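PDB 6TSB: peroxiredoxin from Clostridioides difficile, which hydrolyses chitin through the family 18 glycosyl hydrolase domain described here and probably reduces peroxides through its separate peroxiredoxin domain. Local coordinates for residues A[36-41]-A[52-57]; A[45-50]-A[78-83]; A[61-66]-A[100-105]; A[194-199]-A[247-252]. One frame throughout, in Å; residues are numbered along the deposited sequence.

Overall arrangement
From the N terminus, the chain enters the (β/α)8 barrel of the chitinase domain with strand 37-43, and contact 1 pairs this strand with strand 56-64, closing the loop between them. Contact 2 crosses it in sequence: that loop carries residues 45-50, which pack on helix 75-83 and so close a longer stretch; the two contacts touch through Val57 and Leu81. Contact 3 in turn crosses contact 2, closing the stretch from the far end of strand 56-64 to the loop after strand 92-98. Contact 4 follows in series and closes the stretch from helix 192-195 to the link after helix 237-246, its segments leading into the adjacent strands 201-204 and 254-264. None of the four nests within another.

Contact 1 of 4, residues A[36-41]-A[52-57]; sequences PIVAEY and QLLDAV
The carboxylate of Asp55 grips Val38, and that of Glu40 lies against Leu54. Asp55 OD2 turns its anti lone pair, the one away from the other oxygen, to Val38 N at 2.8 Å with an N-H...O angle of 158°. Leu54 CD1 lies 3.3 Å from Glu40 OE1, nearly in the carboxylate plane, while Leu54 CD2 stands off to one side of that plane; Glu40 OE2 is bonded to Ser331 of the second subunit. The frame is a parallel pair of neighbouring strands in the (β/α)8 barrel of a family 18 chitinase, with Ala39 beside Ala56 and Glu40 beside Val57. Along it, Glu40 N donates to Ala56 O, and the same oxygen lies 3.0 Å from Ala39 CA in a CA-H...O contact. Ala39 and Ala56 bring their methyls together on one face of the sheet, whereas Glu40 and Val57 point to the other. Val38 takes CG1 anti to its backbone N (chi1 -176°), which sets that methyl 4.0 Å from Leu54 CD2, the two side chains crossing at about a right angle. Residues 37-41 also form a parallel ladder with a strand of the second subunit, so the sheet continues across the interface, consistent with a barrel strand exchanged between subunits. At the start of the pairing Val38 O receives Asp55 N at 2.7 Å, in the carbonyl plane, and a weak second bond from Ala56 N. A water donates to both Pro36 O and Asp55 OD2, which therefore accepts at the same time from Val38 N and from the water 2.9 Å away.

Contact 2 of 4, residues A[45-50]-A[78-83]; sequences NPTNVD and LNQLLA
Thr47 OG1 stands between two amides, accepting from Gln80 NE2 at 2.7 Å and donating to Asn45 OD1 at the same 2.7 Å. The first bond lies within 2° of the Gln80 amide plane; the second reaches Asn45 OD1 on a lone pair, in its carbonyl plane. Asn45 OD1 is itself gripped twice, since Thr47 N also donates to it at 3.0 Å, which makes an Asx turn and ties the side chain back on its own loop. A type I turn follows from Pro46 to Val49, closed by Val49 N bonded to Pro46 O. In the barrel, this loop connects strands 37-43 and 56-64, and it packs on helix 75-83 of the next β-α-β crossover, which runs from strand 56-64 to strand 92-98. Gln80 reaches out nearly straight (chi1 -170°, chi2 179°), and its amide lies under the proline ring: Pro46 CG sits above the amide plane, 3.7 Å from Gln80 CD. Deeper in, Pro46 CB rests 4.1 Å from Leu81 CD1, a buried leucine that also packs on Val57 and Phe59 of strand 56-64. Across the loop's far side, Asn48 ND2 is bonded to Gln338 of the second subunit.

Contact 3 of 4, residues A[61-66]-A[100-105]; sequences FAEIDQ and WGAEGF
Ile64 sets the tip of its side chain squarely on the Phe105 ring: CD1 lies 4.0 Å from the ring centroid and only 2° off the normal, a CH-pi contact in which the methyl faces the middle of the ring. Its chi1 of -48° puts CG1 beside the backbone N, and the nearly extended chi2 of 158° carries CD1 out to the ring. The Ile64 branch point, CB, meanwhile approaches Glu103 O at 3.9 Å, close against the backbone just before Gly104, the N-cap of helix 105-109. Phe105 is also stacked with Trp138. Alongside, Glu63 bends at chi2 and brings OE1 to 3.3 Å from Ala102 CB. A water sits between the polar groups: it accepts from Ile64 N at 2.9 Å and lies within bonding distance of Glu63 OE1 and Glu103 O. The Glu103 carboxylate turns from Ile64: OE1 takes Thr149 N, and OE2 receives the N-H of the next residue, Gly104. The contact thus joins the end of strand 56-64 to the loop after strand 92-98, at the C-terminal ends of the strands, where (β/α)8 enzymes of glycosyl hydrolase family 18 carry their substrate-binding loops.

Contact 4 of 4, residues A[194-199]-A[247-252]; sequences KIAPII and AGMPSE
Met249 bends the end of its side chain round to Ala196. With CG anti to its backbone N (chi1 -175°), the chain sets out straight from CB and then folds twice, at chi2 65° and chi3 56°. This takes place between two helix-to-strand links of the (β/α)8 barrel: residues 194-199 run from helix 192-195 toward strand 201-204, and residues 247-252 from helix 237-246 toward strand 254-264, its parallel neighbour. CB and CG touch nothing in residues 194-199, and the first atom to make contact is the sulfur, SD, which lies 4.0 Å from Ala196 CB. The terminal methyl does most of the gathering. CE rests 4.0 Å from Ala196 CA, and it also meets Ile195 CG1 at 4.2 Å and Ile199 CD1 at 4.1 Å, so that one methyl is held among three residues of the 194-199 segment. Met249 and Ile199 cross at about a right angle, end meeting end. Ala196, small and buried, points its methyl at the other link, where it also meets Gly248 O and Pro250 CD, the latter 3.9 Å from Ala196 CB. Gly248 ends helix 237-246 in a Schellman motif, its positive phi taking the chain out of the helix just before Met249. Nearby, Lys253 NZ bonds to both Ala196 O and Ile199 O, adding a polar tie between the same two links. Within the first link one carbonyl serves two donors: Ile195 O accepts Ile198 N at 3.0 Å and Ile199 N at 3.2 Å.

Contact 1 of 4, residues A[36-41]-A[52-57]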
loop_
_atom_site.group_PDB
_atom_site.type_symbol
_atom_site.label_atom_id
_atom_site.label_comp_id
_atom_site.label_asym_id
_atom_site.label_seq_id
_atom_site.Cartn_x
_atom_site.Cartn_y
_atom_site.Cartn_z
ATOM N N PRO A 36 21.054 6.906 -20.002
ATOM C CA PRO A 36 20.804 5.543 -19.533
ATOM C C PRO A 36 19.618 4.890 -20.255
ATOM O O PRO A 36 18.667 5.578 -20.545
ATOM C CB PRO A 36 20.504 5.694 -18.038
ATOM C CG PRO A 36 19.931 7.084 -17.927
ATOM C CD PRO A 36 20.611 7.900 -19.014
ATOM N N ILE A 37 19.745 3.594 -20.542
ATOM C CA ILE A 37 18.932 2.882 -21.560
ATOM C C ILE A 37 17.986 1.949 -20.830
ATOM O O ILE A 37 18.242 1.611 -19.642
ATOM C CB ILE A 37 19.783 2.118 -22.592
ATOM C CG1 ILE A 37 20.569 0.955 -21.988
ATOM C CG2 ILE A 37 20.685 3.046 -23.389
ATOM C CD1 ILE A 37 21.213 0.070 -23.047
ATOM N N VAL A 38 16.905 1.589 -21.513
ATOM C CA VAL A 38 15.918 0.598 -21.011
ATOM C C VAL A 38 15.906 -0.573 -21.987
ATOM O O VAL A 38 15.791 -0.338 -23.208
ATOM C CB VAL A 38 14.517 1.213 -20.872
ATOM C CG1 VAL A 38 13.569 0.213 -20.264
ATOM C CG2 VAL A 38 14.529 2.476 -20.028
ATOM N N ALA A 39 15.906 -1.781 -21.455
ATOM C CA ALA A 39 15.952 -3.007 -22.264
ATOM C C ALA A 39 15.094 -4.084 -21.617
ATOM O O ALA A 39 14.906 -4.009 -20.393
ATOM C CB ALA A 39 17.380 -3.461 -22.397
ATOM N N GLU A 40 14.628 -5.048 -22.429
ATOM C CA GLU A 40 14.072 -6.328 -21.944
ATOM C C GLU A 40 14.673 -7.499 -22.709
ATOM O O GLU A 40 14.917 -7.375 -23.927
ATOM C CB GLU A 40 12.554 -6.383 -22.094
ATOM C CG GLU A 40 11.849 -5.186 -21.501
ATOM C CD GLU A 40 10.328 -5.271 -21.494
ATOM O OE1 GLU A 40 9.704 -4.747 -22.459
ATOM O OE2 GLU A 40 9.779 -5.853 -20.535
ATOM N N TYR A 41 14.908 -8.573 -21.959
ATOM C CA TYR A 41 15.026 -9.966 -22.434
ATOM C C TYR A 41 13.618 -10.362 -22.884
ATOM O O TYR A 41 12.634 -10.115 -22.160
ATOM C CB TYR A 41 15.640 -10.903 -21.369
ATOM C CG TYR A 41 17.136 -10.739 -21.184
ATOM C CD1 TYR A 41 17.664 -9.706 -20.418
ATOM C CD2 TYR A 41 18.045 -11.568 -21.823
ATOM C CE1 TYR A 41 19.034 -9.519 -20.279
ATOM C CE2 TYR A 41 19.415 -11.404 -21.680
ATOM C CZ TYR A 41 19.921 -10.384 -20.895
ATOM O OH TYR A 41 21.267 -10.199 -20.768
ATOM N N GLN A 52 8.373 1.247 -28.234
ATOM C CA GLN A 52 8.353 2.682 -27.834
ATOM C C GLN A 52 8.921 2.837 -26.414
ATOM O O GLN A 52 9.476 3.890 -26.140
ATOM C CB GLN A 52 6.920 3.242 -27.921
ATOM C CG GLN A 52 6.291 3.158 -29.315
ATOM C CD GLN A 52 7.227 3.697 -30.366
ATOM O OE1 GLN A 52 7.506 3.049 -31.376
ATOM N NE2 GLN A 52 7.801 4.856 -30.087
ATOM N N LEU A 53 8.759 1.830 -25.548
ATOM C CA LEU A 53 9.256 1.827 -24.149
ATOM C C LEU A 53 10.771 1.549 -24.058
ATOM O O LEU A 53 11.367 1.953 -23.015
ATOM C CB LEU A 53 8.500 0.760 -23.360
ATOM C CG LEU A 53 7.007 0.987 -23.142
ATOM C CD1 LEU A 53 6.436 -0.173 -22.349
ATOM C CD2 LEU A 53 6.759 2.305 -22.412
ATOM N N LEU A 54 11.368 0.891 -25.062
ATOM C CA LEU A 54 12.684 0.194 -24.963
ATOM C C LEU A 54 13.713 0.842 -25.894
ATOM O O LEU A 54 13.322 1.233 -26.993
ATOM C CB LEU A 54 12.488 -1.269 -25.349
ATOM C CG LEU A 54 11.382 -1.979 -24.586
ATOM C CD1 LEU A 54 11.296 -3.438 -25.001
ATOM C CD2 LEU A 54 11.592 -1.843 -23.091
ATOM N N ASP A 55 14.980 0.934 -25.457
ATOM C CA ASP A 55 16.133 1.288 -26.328
ATOM C C ASP A 55 16.664 0.013 -26.989
ATOM O O ASP A 55 17.324 0.103 -28.041
ATOM C CB ASP A 55 17.255 1.979 -25.543
ATOM C CG ASP A 55 16.874 3.303 -24.904
ATOM O OD1 ASP A 55 16.849 4.288 -25.639
ATOM O OD2 ASP A 55 16.612 3.320 -23.672
ATOM N N ALA A 56 16.439 -1.138 -26.355
ATOM C CA ALA A 56 16.995 -2.418 -26.819
ATOM C C ALA A 56 16.180 -3.598 -26.297
ATOM O O ALA A 56 15.617 -3.541 -25.178
ATOM C CB ALA A 56 18.426 -2.528 -26.382
ATOM N N VAL A 57 16.114 -4.616 -27.140
ATOM C CA VAL A 57 15.475 -5.931 -26.877
ATOM C C VAL A 57 16.568 -6.990 -27.026
ATOM O O VAL A 57 17.419 -6.891 -27.986
ATOM C CB VAL A 57 14.290 -6.194 -27.830
ATOM C CG1 VAL A 57 13.131 -5.279 -27.510
ATOM C CG2 VAL A 57 14.673 -6.044 -29.296
HETATM O O HOH W 1 16.064 5.645 -22.073
#

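Contact 2 of 4, residues A[45-50]-A[78-83]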
loop_
_atom_site.group_PDB
_atom_site.type_symbol
_atom_site.label_atom_id
_atom_site.label_comp_id
_atom_site.label_asym_id
_atom_site.label_seq_id
_atom_site.Cartn_x
_atom_site.Cartn_y
_atom_site.Cartn_z
ATOM N N ASN A 45 7.250 -15.851 -27.378
ATOM C CA ASN A 45 6.529 -15.089 -28.434
ATOM C C ASN A 45 6.614 -13.585 -28.179
ATOM O O ASN A 45 6.055 -13.090 -27.208
ATOM C CB ASN A 45 5.054 -15.494 -28.486
ATOM C CG ASN A 45 4.370 -14.897 -29.692
ATOM O OD1 ASN A 45 4.361 -13.674 -29.889
ATOM N ND2 ASN A 45 3.838 -15.786 -30.513
ATOM N N PRO A 46 7.225 -12.772 -29.061
ATOM C CA PRO A 46 7.462 -11.365 -28.741
ATOM C C PRO A 46 6.343 -10.359 -29.074
ATOM O O PRO A 46 6.632 -9.153 -29.128
ATOM C CB PRO A 46 8.657 -11.072 -29.665
ATOM C CG PRO A 46 8.270 -11.819 -30.914
ATOM C CD PRO A 46 7.745 -13.138 -30.380
ATOM N N THR A 47 5.129 -10.839 -29.349
ATOM C CA THR A 47 4.030 -10.037 -29.965
ATOM C C THR A 47 3.758 -8.775 -29.130
ATOM O O THR A 47 3.623 -7.644 -29.721
ATOM C CB THR A 47 2.812 -10.953 -30.127
ATOM O OG1 THR A 47 3.072 -11.780 -31.266
ATOM C CG2 THR A 47 1.526 -10.186 -30.283
ATOM N N ASN A 48 3.766 -8.940 -27.801
ATOM C CA ASN A 48 3.363 -7.877 -26.833
ATOM C C ASN A 48 4.549 -7.008 -26.369
ATOM O O ASN A 48 4.391 -6.223 -25.439
ATOM C CB ASN A 48 2.589 -8.504 -25.678
ATOM C CG ASN A 48 1.239 -9.034 -26.125
ATOM O OD1 ASN A 48 0.535 -8.367 -26.894
ATOM N ND2 ASN A 48 0.876 -10.223 -25.656
ATOM N N VAL A 49 5.685 -7.079 -27.035
ATOM C CA VAL A 49 6.768 -6.084 -26.846
ATOM C C VAL A 49 6.319 -4.738 -27.429
ATOM O O VAL A 49 5.830 -4.730 -28.568
ATOM C CB VAL A 49 8.072 -6.598 -27.478
ATOM C CG1 VAL A 49 9.124 -5.513 -27.560
ATOM C CG2 VAL A 49 8.589 -7.801 -26.702
ATOM N N ASP A 50 6.523 -3.653 -26.666
ATOM C CA ASP A 50 6.265 -2.250 -27.082
ATOM C C ASP A 50 7.614 -1.586 -27.339
ATOM O O ASP A 50 8.265 -1.133 -26.365
ATOM C CB ASP A 50 5.390 -1.519 -26.045
ATOM C CG ASP A 50 5.031 -0.069 -26.388
ATOM O OD1 ASP A 50 5.511 0.461 -27.439
ATOM O OD2 ASP A 50 4.248 0.532 -25.614
ATOM N N LEU A 78 12.506 -14.433 -33.470
ATOM C CA LEU A 78 13.624 -13.485 -33.631
ATOM C C LEU A 78 13.327 -12.632 -34.871
ATOM O O LEU A 78 13.586 -11.417 -34.834
ATOM C CB LEU A 78 14.946 -14.250 -33.767
ATOM C CG LEU A 78 16.146 -13.383 -34.168
ATOM C CD1 LEU A 78 16.380 -12.271 -33.157
ATOM C CD2 LEU A 78 17.414 -14.209 -34.315
ATOM N N ASN A 79 12.850 -13.247 -35.951
ATOM C CA ASN A 79 12.496 -12.487 -37.175
ATOM C C ASN A 79 11.354 -11.533 -36.829
ATOM O O ASN A 79 11.420 -10.366 -37.256
ATOM C CB ASN A 79 12.142 -13.408 -38.339
ATOM C CG ASN A 79 13.349 -14.156 -38.859
ATOM O OD1 ASN A 79 13.261 -15.352 -39.128
ATOM N ND2 ASN A 79 14.469 -13.462 -38.987
ATOM N N GLN A 80 10.357 -12.002 -36.078
ATOM C CA GLN A 80 9.208 -11.158 -35.662
ATOM C C GLN A 80 9.752 -9.950 -34.900
ATOM O O GLN A 80 9.444 -8.811 -35.268
ATOM C CB GLN A 80 8.228 -11.955 -34.804
ATOM C CG GLN A 80 6.923 -11.213 -34.553
ATOM C CD GLN A 80 5.957 -12.022 -33.733
ATOM O OE1 GLN A 80 6.017 -13.246 -33.733
ATOM N NE2 GLN A 80 5.064 -11.345 -33.031
ATOM N N LEU A 81 10.634 -10.207 -33.944
ATOM C CA LEU A 81 11.223 -9.166 -33.061
ATOM C C LEU A 81 12.072 -8.197 -33.893
ATOM O O LEU A 81 12.013 -6.990 -33.616
ATOM C CB LEU A 81 12.002 -9.881 -31.954
ATOM C CG LEU A 81 12.693 -8.984 -30.937
ATOM C CD1 LEU A 81 11.674 -8.255 -30.065
ATOM C CD2 LEU A 81 13.624 -9.830 -30.083
ATOM N N LEU A 82 12.762 -8.681 -34.927
ATOM C CA LEU A 82 13.625 -7.862 -35.811
ATOM C C LEU A 82 12.754 -6.896 -36.598
ATOM O O LEU A 82 13.268 -5.826 -36.961
ATOM C CB LEU A 82 14.422 -8.750 -36.777
ATOM C CG LEU A 82 15.726 -9.302 -36.201
ATOM C CD1 LEU A 82 16.293 -10.399 -37.076
ATOM C CD2 LEU A 82 16.739 -8.191 -36.031
ATOM N N ALA A 83 11.515 -7.290 -36.888
ATOM C CA ALA A 83 10.584 -6.495 -37.714
ATOM C C ALA A 83 10.163 -5.212 -36.971
ATOM O O ALA A 83 9.804 -4.249 -37.656
ATOM C CB ALA A 83 9.405 -7.349 -38.092
#

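Contact 3 of 4, residues A[61-66]-A[100-105]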
loop_
_atom_site.group_PDB
_atom_site.type_symbol
_atom_site.label_atom_id
_atom_site.label_comp_id
_atom_site.label_asym_id
_atom_site.label_seq_id
_atom_site.Cartn_x
_atom_site.Cartn_y
_atom_site.Cartn_z
ATOM N N PHE A 61 16.674 -17.574 -26.506
ATOM C CA PHE A 61 18.132 -17.583 -26.580
ATOM C C PHE A 61 18.620 -18.245 -27.880
ATOM O O PHE A 61 17.869 -18.953 -28.495
ATOM C CB PHE A 61 18.741 -18.445 -25.470
ATOM C CG PHE A 61 18.518 -17.978 -24.063
ATOM C CD1 PHE A 61 19.281 -16.957 -23.537
ATOM C CD2 PHE A 61 17.591 -18.604 -23.245
ATOM C CE1 PHE A 61 19.091 -16.544 -22.225
ATOM C CE2 PHE A 61 17.409 -18.196 -21.932
ATOM C CZ PHE A 61 18.162 -17.163 -21.423
ATOM N N ALA A 62 19.860 -18.003 -28.299
ATOM C CA ALA A 62 20.613 -18.935 -29.169
ATOM C C ALA A 62 21.238 -19.993 -28.249
ATOM O O ALA A 62 21.420 -19.678 -27.059
ATOM C CB ALA A 62 21.631 -18.191 -29.988
ATOM N N GLU A 63 21.513 -21.200 -28.751
ATOM C CA GLU A 63 22.162 -22.285 -27.972
ATOM C C GLU A 63 23.400 -22.818 -28.721
ATOM O O GLU A 63 23.652 -22.376 -29.872
ATOM C CB GLU A 63 21.135 -23.369 -27.618
ATOM C CG GLU A 63 20.007 -22.918 -26.688
ATOM C CD GLU A 63 20.375 -22.224 -25.368
ATOM O OE1 GLU A 63 21.581 -22.178 -25.003
ATOM O OE2 GLU A 63 19.442 -21.709 -24.681
ATOM N N ILE A 64 24.191 -23.675 -28.048
ATOM C CA ILE A 64 25.406 -24.359 -28.600
ATOM C C ILE A 64 25.092 -25.865 -28.681
ATOM O O ILE A 64 24.667 -26.433 -27.676
ATOM C CB ILE A 64 26.668 -24.044 -27.755
ATOM C CG1 ILE A 64 26.824 -22.552 -27.468
ATOM C CG2 ILE A 64 27.949 -24.569 -28.397
ATOM C CD1 ILE A 64 27.690 -22.264 -26.253
ATOM N N ASP A 65 25.255 -26.494 -29.850
ATOM C CA ASP A 65 24.985 -27.952 -30.036
ATOM C C ASP A 65 26.224 -28.786 -29.676
ATOM O O ASP A 65 27.273 -28.191 -29.319
ATOM C CB ASP A 65 24.535 -28.258 -31.468
ATOM C CG ASP A 65 25.582 -28.062 -32.561
ATOM O OD1 ASP A 65 26.821 -28.202 -32.276
ATOM O OD2 ASP A 65 25.156 -27.752 -33.697
ATOM N N GLN A 66 26.117 -30.114 -29.813
ATOM C CA GLN A 66 27.215 -31.083 -29.541
ATOM C C GLN A 66 28.515 -30.689 -30.264
ATOM O O GLN A 66 29.594 -30.910 -29.670
ATOM C CB GLN A 66 26.790 -32.488 -29.937
ATOM C CG GLN A 66 26.068 -33.223 -28.823
ATOM C CD GLN A 66 25.989 -34.692 -29.158
ATOM O OE1 GLN A 66 26.765 -35.502 -28.652
ATOM N NE2 GLN A 66 25.084 -35.032 -30.068
ATOM N N TRP A 100 20.462 -20.332 -18.020
ATOM C CA TRP A 100 20.636 -21.332 -16.945
ATOM C C TRP A 100 20.632 -22.740 -17.547
ATOM O O TRP A 100 19.663 -23.058 -18.282
ATOM C CB TRP A 100 19.553 -21.173 -15.890
ATOM C CG TRP A 100 19.761 -22.102 -14.746
ATOM C CD1 TRP A 100 19.086 -23.252 -14.454
ATOM C CD2 TRP A 100 20.771 -21.958 -13.743
ATOM N NE1 TRP A 100 19.599 -23.824 -13.319
ATOM C CE2 TRP A 100 20.624 -23.045 -12.853
ATOM C CE3 TRP A 100 21.774 -21.010 -13.516
ATOM C CZ2 TRP A 100 21.458 -23.208 -11.750
ATOM C CZ3 TRP A 100 22.592 -21.168 -12.420
ATOM C CH2 TRP A 100 22.436 -22.255 -11.553
ATOM N N GLY A 101 21.662 -23.547 -17.243
ATOM C CA GLY A 101 21.769 -24.949 -17.700
ATOM C C GLY A 101 22.302 -25.090 -19.127
ATOM O O GLY A 101 22.550 -26.218 -19.509
ATOM N N ALA A 102 22.521 -23.995 -19.875
ATOM C CA ALA A 102 22.994 -24.004 -21.278
ATOM C C ALA A 102 24.476 -24.381 -21.370
ATOM O O ALA A 102 25.359 -23.523 -21.066
ATOM C CB ALA A 102 22.753 -22.674 -21.937
ATOM N N GLU A 103 24.722 -25.603 -21.854
ATOM C CA GLU A 103 26.047 -26.270 -21.950
ATOM C C GLU A 103 26.784 -25.744 -23.181
ATOM O O GLU A 103 26.122 -25.182 -24.065
ATOM C CB GLU A 103 25.895 -27.798 -22.022
ATOM C CG GLU A 103 27.224 -28.549 -22.070
ATOM C CD GLU A 103 28.075 -28.400 -20.824
ATOM O OE1 GLU A 103 27.758 -29.089 -19.839
ATOM O OE2 GLU A 103 29.031 -27.581 -20.832
ATOM N N GLY A 104 28.114 -25.839 -23.148
ATOM C CA GLY A 104 28.993 -25.631 -24.305
ATOM C C GLY A 104 30.064 -24.587 -24.080
ATOM O O GLY A 104 31.013 -24.530 -24.902
ATOM N N PHE A 105 29.935 -23.701 -23.094
ATOM C CA PHE A 105 30.821 -22.493 -23.088
ATOM C C PHE A 105 32.252 -22.848 -22.657
ATOM O O PHE A 105 33.219 -22.205 -23.183
ATOM C CB PHE A 105 30.292 -21.388 -22.177
ATOM C CG PHE A 105 29.266 -20.479 -22.799
ATOM C CD1 PHE A 105 29.640 -19.554 -23.749
ATOM C CD2 PHE A 105 27.941 -20.515 -22.396
ATOM C CE1 PHE A 105 28.702 -18.708 -24.310
ATOM C CE2 PHE A 105 27.009 -19.653 -22.950
ATOM C CZ PHE A 105 27.398 -18.747 -23.900
HETATM O O HOH W 2 23.630 -24.330 -25.313
#

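Contact 4 of 4, residues A[194-199]-A[247-252]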
loop_
_atom_site.group_PDB
_atom_site.type_symbol
_atom_site.label_atom_id
_atom_site.label_comp_id
_atom_site.label_asym_id
_atom_site.label_seq_id
_atom_site.Cartn_x
_atom_site.Cartn_y
_atom_site.Cartn_z
ATOM N N LYS A 194 39.374 -6.990 -16.473
ATOM C CA LYS A 194 39.850 -7.389 -17.831
ATOM C C LYS A 194 38.692 -7.337 -18.849
ATOM O O LYS A 194 38.924 -6.790 -19.948
ATOM C CB LYS A 194 40.522 -8.767 -17.784
ATOM C CG LYS A 194 41.852 -8.813 -17.048
ATOM C CD LYS A 194 42.952 -8.083 -17.797
ATOM C CE LYS A 194 43.585 -6.944 -17.021
ATOM N NZ LYS A 194 44.777 -7.403 -16.274
ATOM N N ILE A 195 37.503 -7.864 -18.519
ATOM C CA ILE A 195 36.346 -7.881 -19.482
ATOM C C ILE A 195 35.738 -6.495 -19.630
ATOM O O ILE A 195 35.160 -6.254 -20.671
ATOM C CB ILE A 195 35.252 -8.862 -19.081
ATOM C CG1 ILE A 195 34.466 -8.379 -17.866
ATOM C CG2 ILE A 195 35.826 -10.248 -18.883
ATOM C CD1 ILE A 195 33.339 -9.321 -17.491
ATOM N N ALA A 196 35.870 -5.634 -18.617
ATOM C CA ALA A 196 35.298 -4.263 -18.588
ATOM C C ALA A 196 35.536 -3.530 -19.900
ATOM O O ALA A 196 34.572 -3.136 -20.539
ATOM C CB ALA A 196 35.837 -3.481 -17.410
ATOM N N PRO A 197 36.797 -3.322 -20.363
ATOM C CA PRO A 197 37.048 -2.550 -21.577
ATOM C C PRO A 197 36.667 -3.260 -22.889
ATOM O O PRO A 197 36.607 -2.570 -23.925
ATOM C CB PRO A 197 38.562 -2.278 -21.561
ATOM C CG PRO A 197 39.139 -3.407 -20.726
ATOM C CD PRO A 197 38.051 -3.755 -19.721
ATOM N N ILE A 198 36.379 -4.564 -22.835
ATOM C CA ILE A 198 36.004 -5.358 -24.043
ATOM C C ILE A 198 34.512 -5.164 -24.331
ATOM O O ILE A 198 34.164 -4.950 -25.506
ATOM C CB ILE A 198 36.341 -6.852 -23.883
ATOM C CG1 ILE A 198 37.839 -7.089 -23.663
ATOM C CG2 ILE A 198 35.849 -7.626 -25.090
ATOM C CD1 ILE A 198 38.147 -8.411 -22.972
ATOM N N ILE A 199 33.677 -5.298 -23.303
ATOM C CA ILE A 199 32.192 -5.315 -23.425
ATOM C C ILE A 199 31.621 -3.899 -23.403
ATOM O O ILE A 199 32.296 -2.971 -22.966
ATOM C CB ILE A 199 31.590 -6.179 -22.311
ATOM C CG1 ILE A 199 31.619 -5.502 -20.941
ATOM C CG2 ILE A 199 32.274 -7.526 -22.279
ATOM C CD1 ILE A 199 31.135 -6.403 -19.823
ATOM N N ALA A 247 35.727 -3.918 -8.187
ATOM C CA ALA A 247 36.492 -4.887 -9.021
ATOM C C ALA A 247 36.798 -4.305 -10.424
ATOM O O ALA A 247 37.467 -4.982 -11.235
ATOM C CB ALA A 247 35.773 -6.219 -9.068
ATOM N N GLY A 248 36.410 -3.059 -10.700
ATOM C CA GLY A 248 36.869 -2.299 -11.877
ATOM C C GLY A 248 35.826 -2.191 -12.984
ATOM O O GLY A 248 36.213 -1.699 -14.061
ATOM N N MET A 249 34.552 -2.554 -12.761
ATOM C CA MET A 249 33.497 -2.303 -13.806
ATOM C C MET A 249 33.024 -0.855 -13.720
ATOM O O MET A 249 32.454 -0.466 -12.699
ATOM C CB MET A 249 32.255 -3.202 -13.683
ATOM C CG MET A 249 31.252 -2.990 -14.845
ATOM S SD MET A 249 31.931 -3.483 -16.471
ATOM C CE MET A 249 32.355 -5.176 -16.067
ATOM N N PRO A 250 33.186 -0.035 -14.782
ATOM C CA PRO A 250 32.660 1.328 -14.776
ATOM C C PRO A 250 31.152 1.308 -14.487
ATOM O O PRO A 250 30.449 0.347 -14.874
ATOM C CB PRO A 250 32.892 1.856 -16.199
ATOM C CG PRO A 250 33.953 0.964 -16.785
ATOM C CD PRO A 250 33.890 -0.349 -16.027
ATOM N N SER A 251 30.652 2.342 -13.817
ATOM C CA SER A 251 29.249 2.358 -13.362
ATOM C C SER A 251 28.321 2.364 -14.602
ATOM O O SER A 251 27.359 1.596 -14.581
ATOM C CB SER A 251 29.011 3.496 -12.391
ATOM O OG SER A 251 29.196 4.759 -13.035
ATOM N N GLU A 252 28.647 3.179 -15.615
ATOM C CA GLU A 252 27.918 3.472 -16.879
ATOM C C GLU A 252 27.698 2.221 -17.741
ATOM O O GLU A 252 27.050 2.378 -18.790
ATOM C CB GLU A 252 28.719 4.326 -17.876
ATOM C CG GLU A 252 29.560 5.436 -17.306
ATOM C CD GLU A 252 30.963 5.051 -16.853
ATOM O OE1 GLU A 252 31.894 5.059 -17.705
ATOM O OE2 GLU A 252 31.121 4.762 -15.631
#